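Local structure of capsular polysaccharide export system protein KpsC (Thermosulfurimonas dismutans, 6MGD) at residues Y7-S10 and L11-R15. The protein probably transfers Kdo in beta-2,7 linkage while building the glycolipid that anchors the capsular polysaccharide of a Gram-negative bacterium. Numbering follows the deposited sequence.
Sequences YKFS and LWKIR
Ser-10 ends the loop that follows strand 4-7 and leads into helix 11-20, whose first turn includes the backbone bond from Ile-14 N to Ser-10 O at 2.8 Å. The same residue serves as N-cap: with OG between its own backbone N and carbonyl carbon (chi1 63°), the hydroxyl oxygen faces the helix start and accepts a weak bond from Lys-13 N at 3.3 Å. Beside this cap lies an apolar contact. Lys-13, its CG anti to the backbone N (chi1 174°), sends its aliphatic chain obliquely across one face of Phe-9, where CD sits 3.9 Å from the ring centroid in a CH-pi contact and CG comes within 3.6 Å of Phe-9 CD2. The chain then bends, and NZ stays 5.8 Å from that centroid, at most a weak cation-pi attraction; Trp-49 of strand 44-49 gives Lys-13 another aromatic partner and also touches Phe-9. At the root of the ring, Phe-9 CB meets Ile-14 CG1 at 3.6 Å. Without the ring, as with an alanine at Phe-9, the methylenes of Lys-13 would probably lose the aromatic face they lie on, leaving the chain freer to turn. The last two loop residues thus meet the first helical turn by different means: the hydroxyl of exposed Ser-10 weakly holds the amide of Lys-13, while buried Phe-9 packs against the Lys-13 methylenes and Ile-14.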
loop_
_atom_site.group_PDB
_atom_site.type_symbol
_atom_site.label_atom_id
_atom_site.label_comp_id
_atom_site.label_asym_id
_atom_site.label_seq_id
_atom_site.Cartn_x
_atom_site.Cartn_y
_atom_site.Cartn_z
ATOM N N TYR A 7 1.869 9.884 18.572
ATOM C CA TYR A 7 2.262 11.231 18.170
ATOM C C TYR A 7 1.131 11.852 17.361
ATOM O O TYR A 7 0.921 11.488 16.198
ATOM C CB TYR A 7 3.564 11.202 17.369
ATOM C CG TYR A 7 4.123 12.570 17.048
ATOM C CD1 TYR A 7 3.995 13.115 15.778
ATOM C CD2 TYR A 7 4.782 13.314 18.019
ATOM C CE1 TYR A 7 4.506 14.360 15.482
ATOM C CE2 TYR A 7 5.297 14.563 17.735
ATOM C CZ TYR A 7 5.158 15.082 16.465
ATOM O OH TYR A 7 5.671 16.327 16.173
ATOM N N LYS A 8 0.405 12.782 17.983
ATOM C CA LYS A 8 -0.616 13.584 17.306
ATOM C C LYS A 8 -1.692 12.705 16.672
ATOM O O LYS A 8 -2.065 12.879 15.510
ATOM C CB LYS A 8 0.019 14.513 16.268
ATOM C CG LYS A 8 0.968 15.542 16.860
ATOM C CD LYS A 8 1.636 16.371 15.775
ATOM C CE LYS A 8 2.573 17.412 16.373
ATOM N NZ LYS A 8 3.351 18.119 15.319
ATOM N N PHE A 9 -2.190 11.749 17.449
ATOM C CA PHE A 9 -3.299 10.902 17.038
ATOM C C PHE A 9 -4.614 11.477 17.548
ATOM O O PHE A 9 -4.679 12.065 18.631
ATOM C CB PHE A 9 -3.139 9.473 17.567
ATOM C CG PHE A 9 -2.186 8.623 16.771
ATOM C CD1 PHE A 9 -1.314 9.193 15.856
ATOM C CD2 PHE A 9 -2.174 7.245 16.935
ATOM C CE1 PHE A 9 -0.443 8.405 15.127
ATOM C CE2 PHE A 9 -1.308 6.454 16.208
ATOM C CZ PHE A 9 -0.440 7.034 15.302
ATOM N N SER A 10 -5.667 11.298 16.758
ATOM C CA SER A 10 -7.000 11.618 17.240
ATOM C C SER A 10 -7.462 10.559 18.239
ATOM O O SER A 10 -6.983 9.421 18.246
ATOM C CB SER A 10 -7.989 11.721 16.078
ATOM O OG SER A 10 -8.116 10.486 15.396
ATOM N N LEU A 11 -8.402 10.959 19.101
ATOM C CA LEU A 11 -8.943 10.049 20.108
ATOM C C LEU A 11 -9.448 8.759 19.474
ATOM O O LEU A 11 -9.105 7.657 19.919
ATOM C CB LEU A 11 -10.066 10.740 20.886
ATOM C CG LEU A 11 -9.676 11.824 21.893
ATOM C CD1 LEU A 11 -10.913 12.406 22.563
ATOM C CD2 LEU A 11 -8.725 11.260 22.931
ATOM N N TRP A 12 -10.272 8.886 18.430
ATOM C CA TRP A 12 -10.762 7.714 17.711
ATOM C C TRP A 12 -9.611 6.844 17.216
ATOM O O TRP A 12 -9.650 5.615 17.350
ATOM C CB TRP A 12 -11.647 8.155 16.546
ATOM C CG TRP A 12 -12.104 7.023 15.700
ATOM C CD1 TRP A 12 -11.617 6.666 14.478
ATOM C CD2 TRP A 12 -13.136 6.079 16.013
ATOM N NE1 TRP A 12 -12.285 5.565 14.005
ATOM C CE2 TRP A 12 -13.221 5.183 14.930
ATOM C CE3 TRP A 12 -13.997 5.906 17.102
ATOM C CZ2 TRP A 12 -14.130 4.130 14.901
ATOM C CZ3 TRP A 12 -14.906 4.860 17.070
ATOM C CH2 TRP A 12 -14.963 3.985 15.976
ATOM N N LYS A 13 -8.569 7.466 16.655
ATOM C CA LYS A 13 -7.426 6.701 16.166
ATOM C C LYS A 13 -6.666 6.023 17.299
ATOM O O LYS A 13 -6.126 4.929 17.108
ATOM C CB LYS A 13 -6.493 7.610 15.366
ATOM C CG LYS A 13 -5.186 6.969 14.920
ATOM C CD LYS A 13 -4.548 7.792 13.820
ATOM C CE LYS A 13 -5.461 7.849 12.609
ATOM N NZ LYS A 13 -4.792 7.290 11.407
ATOM N N ILE A 14 -6.611 6.649 18.476
ATOM C CA ILE A 14 -5.913 6.044 19.610
ATOM C C ILE A 14 -6.587 4.738 20.016
ATOM O O ILE A 14 -5.923 3.720 20.246
ATOM C CB ILE A 14 -5.843 7.036 20.787
ATOM C CG1 ILE A 14 -4.917 8.203 20.444
ATOM C CG2 ILE A 14 -5.381 6.333 22.053
ATOM C CD1 ILE A 14 -4.781 9.221 21.554
ATOM N N ARG A 15 -7.919 4.747 20.106
ATOM C CA ARG A 15 -8.647 3.536 20.472
ATOM C C ARG A 15 -8.432 2.428 19.449
ATOM O O ARG A 15 -8.290 1.254 19.814
ATOM C CB ARG A 15 -10.137 3.846 20.619
ATOM C CG ARG A 15 -10.453 4.872 21.690
ATOM C CD ARG A 15 -11.949 5.022 21.866
ATOM N NE ARG A 15 -12.577 3.754 22.214
ATOM C CZ ARG A 15 -13.890 3.550 22.228
ATOM N NH1 ARG A 15 -14.718 4.535 21.908
ATOM N NH2 ARG A 15 -14.375 2.361 22.556
#